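Side-chain contacts in transcriptional activator, putative (Pyrococcus furiosus, PDB 1RTW), which is a putative transcriptional activator of the all-helical TENA/THI-4/PQQC family, its precise function being left open: residues L51-M54 with A55-A59; V106-L109 with L110-S114; E134-K137 with W138-E141. All blocks are in the same frame, centred on the assembly; numbering follows the deposited sequence.

Contact 1 (L51-M54 with A55-A59); sequences LRFM and ALLMA
F53 and L57 meet one helical turn apart on helix 33-60. The touching branch of L57 is CD1, which lies 3.7 Å from F53 CZ. This methyl sits 4.1 Å from the centre of the F53 ring and 30° off the ring normal. It is therefore an off-centre CH-pi contact. The ring comes this close because F53 turns CG away from its own backbone N (chi1 160°), which leans it along the helix toward L57.

Under the side chains runs the regular i to i+4 backbone bonding of an alpha helix. L57 N gives its hydrogen to F53 O at 3.2 Å, so the same two residues are joined twice. M58 N binds M54 O at 2.9 Å, and the bonds from A55 to L51 and from L56 to R52 complete the turn. L56 also lays CG 3.4 Å from R52 O.

Further out, L109 and A113 of helix 100-115 and A124 and L125 of helix 118-142 pack on F53. M54, a selenomethionine, lies on S72 and I76 of helix 66-89. R52 leads away to a second subunit, where it bonds to A61 O and forms a salt bridge with D63.

The chemistry is thus divided: apolar side chains bury the helix among its neighbours, and the charge of R52 is probably balanced by D63 of the second subunit.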
ATOM      1  N   LEU B  51      14.254  -6.656   2.629  1.00 11.54           N
ATOM      2  CA  LEU B  51      13.920  -7.236   1.339  1.00 11.19           C
ATOM      3  C   LEU B  51      12.502  -6.787   0.955  1.00  9.99           C
ATOM      4  O   LEU B  51      12.252  -6.414  -0.184  1.00  8.60           O
ATOM      5  CB  LEU B  51      13.971  -8.759   1.448  1.00 12.79           C
ATOM      6  CG  LEU B  51      15.023  -9.570   0.690  1.00 15.39           C
ATOM      7  CD1 LEU B  51      16.233  -8.759   0.377  1.00 14.13           C
ATOM      8  CD2 LEU B  51      15.372 -10.793   1.513  1.00 16.34           C
ATOM      9  N   ARG B  52      11.585  -6.859   1.917  1.00  8.76           N
ATOM     10  CA  ARG B  52      10.198  -6.444   1.729  1.00 10.02           C
ATOM     11  C   ARG B  52      10.155  -4.951   1.408  1.00  9.97           C
ATOM     12  O   ARG B  52       9.353  -4.502   0.595  1.00 10.80           O
ATOM     13  CB  ARG B  52       9.391  -6.707   3.010  1.00 11.15           C
ATOM     14  CG  ARG B  52       9.185  -8.166   3.336  1.00 11.98           C
ATOM     15  CD  ARG B  52       8.107  -8.361   4.385  1.00 17.48           C
ATOM     16  NE  ARG B  52       7.761  -9.773   4.542  1.00 21.29           N
ATOM     17  CZ  ARG B  52       8.276 -10.564   5.479  1.00 22.68           C
ATOM     18  NH1 ARG B  52       9.154 -10.070   6.340  1.00 27.14           N
ATOM     19  NH2 ARG B  52       7.925 -11.844   5.561  1.00 15.57           N
ATOM     20  N   PHE B  53      11.023  -4.192   2.067  1.00  9.39           N
ATOM     21  CA  PHE B  53      11.126  -2.745   1.879  1.00 10.65           C
ATOM     22  C   PHE B  53      11.527  -2.434   0.434  1.00 11.58           C
ATOM     23  O   PHE B  53      10.986  -1.529  -0.196  1.00 10.92           O
ATOM     24  CB  PHE B  53      12.166  -2.194   2.859  1.00  9.45           C
ATOM     25  CG  PHE B  53      12.721  -0.857   2.483  1.00 11.23           C
ATOM     26  CD1 PHE B  53      12.000   0.306   2.745  1.00  9.72           C
ATOM     27  CD2 PHE B  53      13.991  -0.752   1.919  1.00  8.58           C
ATOM     28  CE1 PHE B  53      12.529   1.554   2.459  1.00 10.05           C
ATOM     29  CE2 PHE B  53      14.533   0.500   1.627  1.00 10.55           C
ATOM     30  CZ  PHE B  53      13.794   1.661   1.901  1.00  9.21           C
HETATM   31  N   MSE B  54      12.493  -3.193  -0.071  1.00 13.12           N
HETATM   32  CA  MSE B  54      12.974  -3.041  -1.432  1.00 11.73           C
HETATM   33  C   MSE B  54      11.915  -3.452  -2.446  1.00  9.55           C
HETATM   34  O   MSE B  54      11.854  -2.905  -3.543  1.00 11.42           O
HETATM   35  CB  MSE B  54      14.223  -3.897  -1.644  1.00 15.29           C
HETATM   36  CG  MSE B  54      15.425  -3.484  -0.832  1.00 18.55           C
HETATM   37 SE   MSE B  54      16.814  -4.812  -0.948  1.00 28.79          SE
HETATM   38  CE  MSE B  54      17.418  -4.385  -2.734  1.00 18.16           C
ATOM     39  N   ALA B  55      11.099  -4.436  -2.088  1.00  8.05           N
ATOM     40  CA  ALA B  55      10.060  -4.909  -2.980  1.00  6.26           C
ATOM     41  C   ALA B  55       8.964  -3.832  -3.077  1.00  5.68           C
ATOM     42  O   ALA B  55       8.377  -3.608  -4.123  1.00  5.19           O
ATOM     43  CB  ALA B  55       9.516  -6.233  -2.476  1.00  1.80           C
ATOM     44  N   LEU B  56       8.712  -3.142  -1.975  1.00  9.62           N
ATOM     45  CA  LEU B  56       7.731  -2.077  -1.973  1.00  9.93           C
ATOM     46  C   LEU B  56       8.206  -0.950  -2.883  1.00 11.63           C
ATOM     47  O   LEU B  56       7.413  -0.383  -3.635  1.00 13.90           O
ATOM     48  CB  LEU B  56       7.524  -1.580  -0.560  1.00 10.77           C
ATOM     49  CG  LEU B  56       6.638  -2.533   0.230  1.00 12.88           C
ATOM     50  CD1 LEU B  56       6.580  -2.092   1.670  1.00 13.30           C
ATOM     51  CD2 LEU B  56       5.250  -2.554  -0.368  1.00 12.50           C
ATOM     52  N   LEU B  57       9.508  -0.659  -2.845  1.00 11.96           N
ATOM     53  CA  LEU B  57      10.086   0.377  -3.683  1.00 12.39           C
ATOM     54  C   LEU B  57      10.002  -0.053  -5.145  1.00 13.76           C
ATOM     55  O   LEU B  57       9.635   0.739  -6.010  1.00 11.14           O
ATOM     56  CB  LEU B  57      11.547   0.629  -3.308  1.00 12.65           C
ATOM     57  CG  LEU B  57      11.811   1.349  -1.993  1.00 14.48           C
ATOM     58  CD1 LEU B  57      13.313   1.464  -1.757  1.00 14.69           C
ATOM     59  CD2 LEU B  57      11.165   2.725  -2.016  1.00 15.73           C
HETATM   60  N   MSE B  58      10.289  -1.331  -5.402  1.00 15.09           N
HETATM   61  CA  MSE B  58      10.244  -1.869  -6.761  1.00 15.62           C
HETATM   62  C   MSE B  58       8.896  -1.622  -7.433  1.00 13.62           C
HETATM   63  O   MSE B  58       8.831  -1.174  -8.578  1.00 14.06           O
HETATM   64  CB  MSE B  58      10.568  -3.371  -6.774  1.00 16.23           C
HETATM   65  CG  MSE B  58      10.392  -4.014  -8.139  1.00 14.81           C
HETATM   66 SE   MSE B  58      11.171  -5.804  -8.280  1.00 24.64          SE
HETATM   67  CE  MSE B  58      11.229  -5.930 -10.213  1.00 15.62           C
ATOM     68  N   ALA B  59       7.824  -1.885  -6.700  1.00 11.78           N
ATOM     69  CA  ALA B  59       6.480  -1.704  -7.218  1.00 10.10           C
ATOM     70  C   ALA B  59       6.167  -0.270  -7.662  1.00 12.06           C
ATOM     71  O   ALA B  59       5.346  -0.061  -8.552  1.00 12.53           O
ATOM     72  CB  ALA B  59       5.486  -2.151  -6.178  1.00  7.53           C
TER

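Contact 2 (V106-L109 with L110-S114); sequences VNYL and LSVAS
The carbonyl oxygen N107 O is gripped twice by S111, through its backbone N and its hydroxyl OG, both at 3.1 Å. This is the familiar serine-to-backbone bond within an alpha helix, here on helix 100-115 of the all-helical fold. The two donors reach N107 O from opposite faces of its carbonyl plane. S111 can do this because OG stands beside its own backbone N (chi1 -71°), which points the hydroxyl back toward N107 O. The hydroxyl thus has its acceptor inside its own helix.

Another subunit packs on this face: its S111 touches N107, and its L110 touches S111.

V106 and L110 lie side by side and point the same way, with V106 CG1 4.0 Å from L110 CD1. Their backbones are joined by a fairly straight bond, 166° at the hydrogen, from L110 N to V106 O. V106 also rests on Y45 and N49 of helix 33-60.

Y108 and V112 make a CH-pi contact. The Y108 ring also packs on V190 and V194 of helix 181-201. V112 places its CG2 methyl over one face of the ring, 3.5 Å above the plane, shifted toward the rim and nearest to Y108 CZ.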
ATOM      1  N   VAL B 106      12.510  -1.417  11.356  1.00 15.68           N
ATOM      2  CA  VAL B 106      11.791  -2.114  10.292  1.00 14.14           C
ATOM      3  C   VAL B 106      10.478  -1.422   9.947  1.00 13.63           C
ATOM      4  O   VAL B 106      10.218  -1.116   8.782  1.00 13.27           O
ATOM      5  CB  VAL B 106      11.510  -3.590  10.686  1.00 12.30           C
ATOM      6  CG1 VAL B 106      10.399  -4.205   9.802  1.00  9.00           C
ATOM      7  CG2 VAL B 106      12.790  -4.397  10.576  1.00 10.95           C
ATOM      8  N   ASN B 107       9.674  -1.141  10.968  1.00 14.49           N
ATOM      9  CA  ASN B 107       8.377  -0.507  10.764  1.00 15.37           C
ATOM     10  C   ASN B 107       8.461   0.881  10.159  1.00 15.31           C
ATOM     11  O   ASN B 107       7.593   1.276   9.387  1.00 16.37           O
ATOM     12  CB  ASN B 107       7.568  -0.525  12.058  1.00 15.21           C
ATOM     13  CG  ASN B 107       7.192  -1.937  12.479  1.00 14.47           C
ATOM     14  OD1 ASN B 107       7.166  -2.857  11.651  1.00 16.83           O
ATOM     15  ND2 ASN B 107       6.897  -2.118  13.755  1.00  8.15           N
ATOM     16  N   TYR B 108       9.532   1.601  10.470  1.00 16.00           N
ATOM     17  CA  TYR B 108       9.726   2.922   9.888  1.00 13.83           C
ATOM     18  C   TYR B 108      10.009   2.773   8.387  1.00 12.19           C
ATOM     19  O   TYR B 108       9.423   3.489   7.565  1.00 12.61           O
ATOM     20  CB  TYR B 108      10.877   3.660  10.571  1.00 13.39           C
ATOM     21  CG  TYR B 108      11.239   4.958   9.880  1.00 14.88           C
ATOM     22  CD1 TYR B 108      10.386   6.070   9.936  1.00 14.10           C
ATOM     23  CD2 TYR B 108      12.402   5.060   9.135  1.00 10.66           C
ATOM     24  CE1 TYR B 108      10.692   7.246   9.262  1.00 13.10           C
ATOM     25  CE2 TYR B 108      12.721   6.230   8.455  1.00 11.80           C
ATOM     26  CZ  TYR B 108      11.861   7.317   8.516  1.00 15.31           C
ATOM     27  OH  TYR B 108      12.157   8.461   7.802  1.00 16.39           O
ATOM     28  N   LEU B 109      10.862   1.813   8.027  1.00 11.17           N
ATOM     29  CA  LEU B 109      11.205   1.606   6.617  1.00  9.63           C
ATOM     30  C   LEU B 109       9.994   1.200   5.808  1.00 10.83           C
ATOM     31  O   LEU B 109       9.789   1.704   4.708  1.00 12.11           O
ATOM     32  CB  LEU B 109      12.325   0.587   6.437  1.00  9.54           C
ATOM     33  CG  LEU B 109      13.750   1.038   6.777  1.00 11.06           C
ATOM     34  CD1 LEU B 109      14.737  -0.097   6.420  1.00  4.23           C
ATOM     35  CD2 LEU B 109      14.093   2.311   5.976  1.00  9.99           C
ATOM     36  N   LEU B 110       9.188   0.294   6.343  1.00 11.89           N
ATOM     37  CA  LEU B 110       7.980  -0.122   5.647  1.00 15.28           C
ATOM     38  C   LEU B 110       6.982   1.052   5.500  1.00 15.78           C
ATOM     39  O   LEU B 110       6.272   1.149   4.492  1.00 15.60           O
ATOM     40  CB  LEU B 110       7.339  -1.316   6.368  1.00 15.39           C
ATOM     41  CG  LEU B 110       8.216  -2.569   6.392  1.00 13.92           C
ATOM     42  CD1 LEU B 110       7.473  -3.678   7.126  1.00 13.18           C
ATOM     43  CD2 LEU B 110       8.560  -2.985   4.974  1.00  9.90           C
ATOM     44  N   SER B 111       6.949   1.957   6.483  1.00 16.01           N
ATOM     45  CA  SER B 111       6.050   3.114   6.399  1.00 17.37           C
ATOM     46  C   SER B 111       6.533   4.074   5.330  1.00 15.93           C
ATOM     47  O   SER B 111       5.732   4.624   4.581  1.00 14.47           O
ATOM     48  CB  SER B 111       5.933   3.840   7.736  1.00 18.53           C
ATOM     49  OG  SER B 111       5.190   3.051   8.640  1.00 25.73           O
ATOM     50  N   VAL B 112       7.848   4.278   5.258  1.00 15.33           N
ATOM     51  CA  VAL B 112       8.400   5.153   4.236  1.00 16.21           C
ATOM     52  C   VAL B 112       8.173   4.577   2.835  1.00 16.76           C
ATOM     53  O   VAL B 112       7.843   5.303   1.896  1.00 18.08           O
ATOM     54  CB  VAL B 112       9.893   5.393   4.448  1.00 16.98           C
ATOM     55  CG1 VAL B 112      10.488   6.123   3.257  1.00 14.70           C
ATOM     56  CG2 VAL B 112      10.108   6.201   5.717  1.00 17.54           C
ATOM     57  N   ALA B 113       8.331   3.267   2.702  1.00 15.78           N
ATOM     58  CA  ALA B 113       8.155   2.626   1.411  1.00 16.16           C
ATOM     59  C   ALA B 113       6.690   2.612   0.977  1.00 15.40           C
ATOM     60  O   ALA B 113       6.393   2.732  -0.203  1.00 14.49           O
ATOM     61  CB  ALA B 113       8.719   1.212   1.445  1.00 16.58           C
ATOM     62  N   SER B 114       5.783   2.491   1.937  1.00 15.01           N
ATOM     63  CA  SER B 114       4.352   2.454   1.647  1.00 16.97           C
ATOM     64  C   SER B 114       3.664   3.800   1.438  1.00 16.93           C
ATOM     65  O   SER B 114       2.832   3.939   0.544  1.00 18.89           O
ATOM     66  CB  SER B 114       3.608   1.726   2.767  1.00 15.23           C
ATOM     67  OG  SER B 114       3.974   0.361   2.826  1.00 24.85           O
TER

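Contact 3 (E134-K137 with W138-E141); sequences EAWK and WVRE
K137 meets both R140 and E141 on the outer side of helix 118-142. The contacts fall into three kinds.

The first is aliphatic and polar packing. K137 CG lies 3.5 Å from R140 NH2 and 3.5 Å from E141 OE2. The stem of the lysine, not its amino group, does this touching. K137 and E141 run alongside each other in the same direction, while R140 comes at a slant. E141 CG lies 3.2 Å from K137 O.

The second kind is charge pairing. K137 is kinked at chi3 (61°), which brings NZ back to E134 OE2 at 3.0 Å in a salt bridge. The amine meets this oxygen from above the carboxylate plane. K130 binds the same E134 oxygen, so two lysines probably stabilise its negative charge. R140 NH2 and E141 OE2 make a long salt bridge of 3.8 Å, with the oxygen at the edge of the guanidinium and in its plane.

The third kind is backbone and apolar. W138 N bonds to E134 O at 2.9 Å, and V139, R140 and E141 repeat the pattern with A135, W136 and K137. V139 CG2 is a loose 4.4 Å from W136 CE3. Both of these side chains also pack on I153 of helix 150-157, and the W136 ring meets Y132 edge-to-face.

The whole is typical of an amphipathic alpha helix: A135, W136 and V139 are buried against neighbouring parts of the fold, and an i to i+3 Glu-Lys salt bridge lies on the outer side.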
ATOM      1  N   GLU B 134      30.253   1.230   4.761  1.00 25.04           N
ATOM      2  CA  GLU B 134      31.272   1.956   5.516  1.00 25.51           C
ATOM      3  C   GLU B 134      31.692   1.261   6.813  1.00 27.93           C
ATOM      4  O   GLU B 134      32.887   1.119   7.085  1.00 29.71           O
ATOM      5  CB  GLU B 134      30.799   3.381   5.816  1.00 23.36           C
ATOM      6  CG  GLU B 134      30.687   4.270   4.584  1.00 21.43           C
ATOM      7  CD  GLU B 134      31.999   4.420   3.837  1.00 22.47           C
ATOM      8  OE1 GLU B 134      33.057   4.521   4.493  1.00 24.41           O
ATOM      9  OE2 GLU B 134      31.976   4.437   2.590  1.00 23.45           O
ATOM     10  N   ALA B 135      30.711   0.802   7.591  1.00 28.63           N
ATOM     11  CA  ALA B 135      30.976   0.133   8.867  1.00 28.09           C
ATOM     12  C   ALA B 135      31.820  -1.118   8.715  1.00 28.90           C
ATOM     13  O   ALA B 135      32.816  -1.292   9.412  1.00 32.06           O
ATOM     14  CB  ALA B 135      29.672  -0.203   9.564  1.00 24.30           C
ATOM     15  N   TRP B 136      31.416  -1.987   7.797  1.00 28.54           N
ATOM     16  CA  TRP B 136      32.137  -3.221   7.565  1.00 26.74           C
ATOM     17  C   TRP B 136      33.458  -2.972   6.843  1.00 27.52           C
ATOM     18  O   TRP B 136      34.387  -3.768   6.949  1.00 26.43           O
ATOM     19  CB  TRP B 136      31.239  -4.222   6.840  1.00 23.92           C
ATOM     20  CG  TRP B 136      30.105  -4.637   7.725  1.00 23.87           C
ATOM     21  CD1 TRP B 136      28.820  -4.162   7.698  1.00 23.43           C
ATOM     22  CD2 TRP B 136      30.176  -5.529   8.842  1.00 21.70           C
ATOM     23  NE1 TRP B 136      28.096  -4.696   8.728  1.00 20.12           N
ATOM     24  CE2 TRP B 136      28.895  -5.536   9.444  1.00 21.44           C
ATOM     25  CE3 TRP B 136      31.190  -6.319   9.389  1.00 21.77           C
ATOM     26  CZ2 TRP B 136      28.614  -6.302  10.579  1.00 21.48           C
ATOM     27  CZ3 TRP B 136      30.906  -7.078  10.517  1.00 21.23           C
ATOM     28  CH2 TRP B 136      29.626  -7.067  11.095  1.00 21.59           C
ATOM     29  N   LYS B 137      33.554  -1.842   6.151  1.00 29.38           N
ATOM     30  CA  LYS B 137      34.790  -1.489   5.462  1.00 31.75           C
ATOM     31  C   LYS B 137      35.777  -1.090   6.562  1.00 32.80           C
ATOM     32  O   LYS B 137      36.949  -1.469   6.526  1.00 33.08           O
ATOM     33  CB  LYS B 137      34.557  -0.327   4.495  1.00 34.84           C
ATOM     34  CG  LYS B 137      35.591  -0.226   3.386  1.00 37.66           C
ATOM     35  CD  LYS B 137      35.119   0.669   2.246  1.00 39.83           C
ATOM     36  CE  LYS B 137      34.866   2.100   2.705  1.00 41.93           C
ATOM     37  NZ  LYS B 137      34.387   2.966   1.591  1.00 42.35           N
ATOM     38  N   TRP B 138      35.274  -0.367   7.565  1.00 31.64           N
ATOM     39  CA  TRP B 138      36.094   0.050   8.690  1.00 30.58           C
ATOM     40  C   TRP B 138      36.634  -1.191   9.386  1.00 31.17           C
ATOM     41  O   TRP B 138      37.811  -1.256   9.737  1.00 31.55           O
ATOM     42  CB  TRP B 138      35.281   0.869   9.691  1.00 29.82           C
ATOM     43  CG  TRP B 138      36.132   1.438  10.807  1.00 31.16           C
ATOM     44  CD1 TRP B 138      36.715   2.669  10.840  1.00 30.60           C
ATOM     45  CD2 TRP B 138      36.527   0.776  12.018  1.00 30.75           C
ATOM     46  NE1 TRP B 138      37.455   2.816  11.989  1.00 32.02           N
ATOM     47  CE2 TRP B 138      37.358   1.671  12.727  1.00 31.93           C
ATOM     48  CE3 TRP B 138      36.266  -0.484  12.565  1.00 30.96           C
ATOM     49  CZ2 TRP B 138      37.926   1.344  13.968  1.00 33.75           C
ATOM     50  CZ3 TRP B 138      36.833  -0.810  13.799  1.00 32.92           C
ATOM     51  CH2 TRP B 138      37.657   0.105  14.483  1.00 32.77           C
ATOM     52  N   VAL B 139      35.758  -2.168   9.594  1.00 31.56           N
ATOM     53  CA  VAL B 139      36.147  -3.407  10.244  1.00 31.76           C
ATOM     54  C   VAL B 139      37.238  -4.144   9.466  1.00 34.34           C
ATOM     55  O   VAL B 139      38.219  -4.590  10.054  1.00 34.66           O
ATOM     56  CB  VAL B 139      34.933  -4.326  10.471  1.00 29.03           C
ATOM     57  CG1 VAL B 139      35.384  -5.682  10.966  1.00 28.15           C
ATOM     58  CG2 VAL B 139      33.997  -3.702  11.491  1.00 27.31           C
ATOM     59  N   ARG B 140      37.089  -4.245   8.147  1.00 37.00           N
ATOM     60  CA  ARG B 140      38.085  -4.933   7.329  1.00 40.09           C
ATOM     61  C   ARG B 140      39.442  -4.236   7.410  1.00 39.76           C
ATOM     62  O   ARG B 140      40.488  -4.889   7.403  1.00 38.45           O
ATOM     63  CB  ARG B 140      37.645  -4.994   5.863  1.00 43.15           C
ATOM     64  CG  ARG B 140      38.643  -5.725   4.962  1.00 47.72           C
ATOM     65  CD  ARG B 140      38.309  -5.566   3.483  1.00 51.42           C
ATOM     66  NE  ARG B 140      38.251  -4.159   3.079  1.00 56.00           N
ATOM     67  CZ  ARG B 140      37.708  -3.722   1.946  1.00 58.06           C
ATOM     68  NH1 ARG B 140      37.171  -4.579   1.085  1.00 60.35           N
ATOM     69  NH2 ARG B 140      37.693  -2.424   1.671  1.00 57.69           N
ATOM     70  N   GLU B 141      39.401  -2.916   7.548  1.00 40.59           N
ATOM     71  CA  GLU B 141      40.594  -2.090   7.608  1.00 41.66           C
ATOM     72  C   GLU B 141      41.237  -1.944   8.979  1.00 42.31           C
ATOM     73  O   GLU B 141      42.307  -1.355   9.097  1.00 42.98           O
ATOM     74  CB  GLU B 141      40.290  -0.718   7.017  1.00 42.70           C
ATOM     75  CG  GLU B 141      39.943  -0.788   5.533  1.00 46.49           C
ATOM     76  CD  GLU B 141      39.316   0.486   4.985  1.00 49.59           C
ATOM     77  OE1 GLU B 141      39.110   1.455   5.749  1.00 50.54           O
ATOM     78  OE2 GLU B 141      39.018   0.514   3.771  1.00 51.66           O
TER

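In the fold
All three contacts lie within single helices. Contacts 1 and 2 are neighbours: helices 33-60 and 100-115 touch directly, with F53 CD1 3.6 Å from A113 CB, and the centres of the two contacts are about 10 Å apart. Both are buried, and both also face other subunits, contact 1 the second and contact 2 the third. Contact 3 stands on the opposite side of the chain's centre, about 27 Å from each of the others between centres. It is only partly buried and no other subunit touches it. Methyl-on-ring packing marks the two buried contacts. The charge pairs of 134-141 stay within their own helix, whereas that of contact 1 crosses to another subunit. Helix 118-142 still connects them, since its earlier residues pack on F53 and L109.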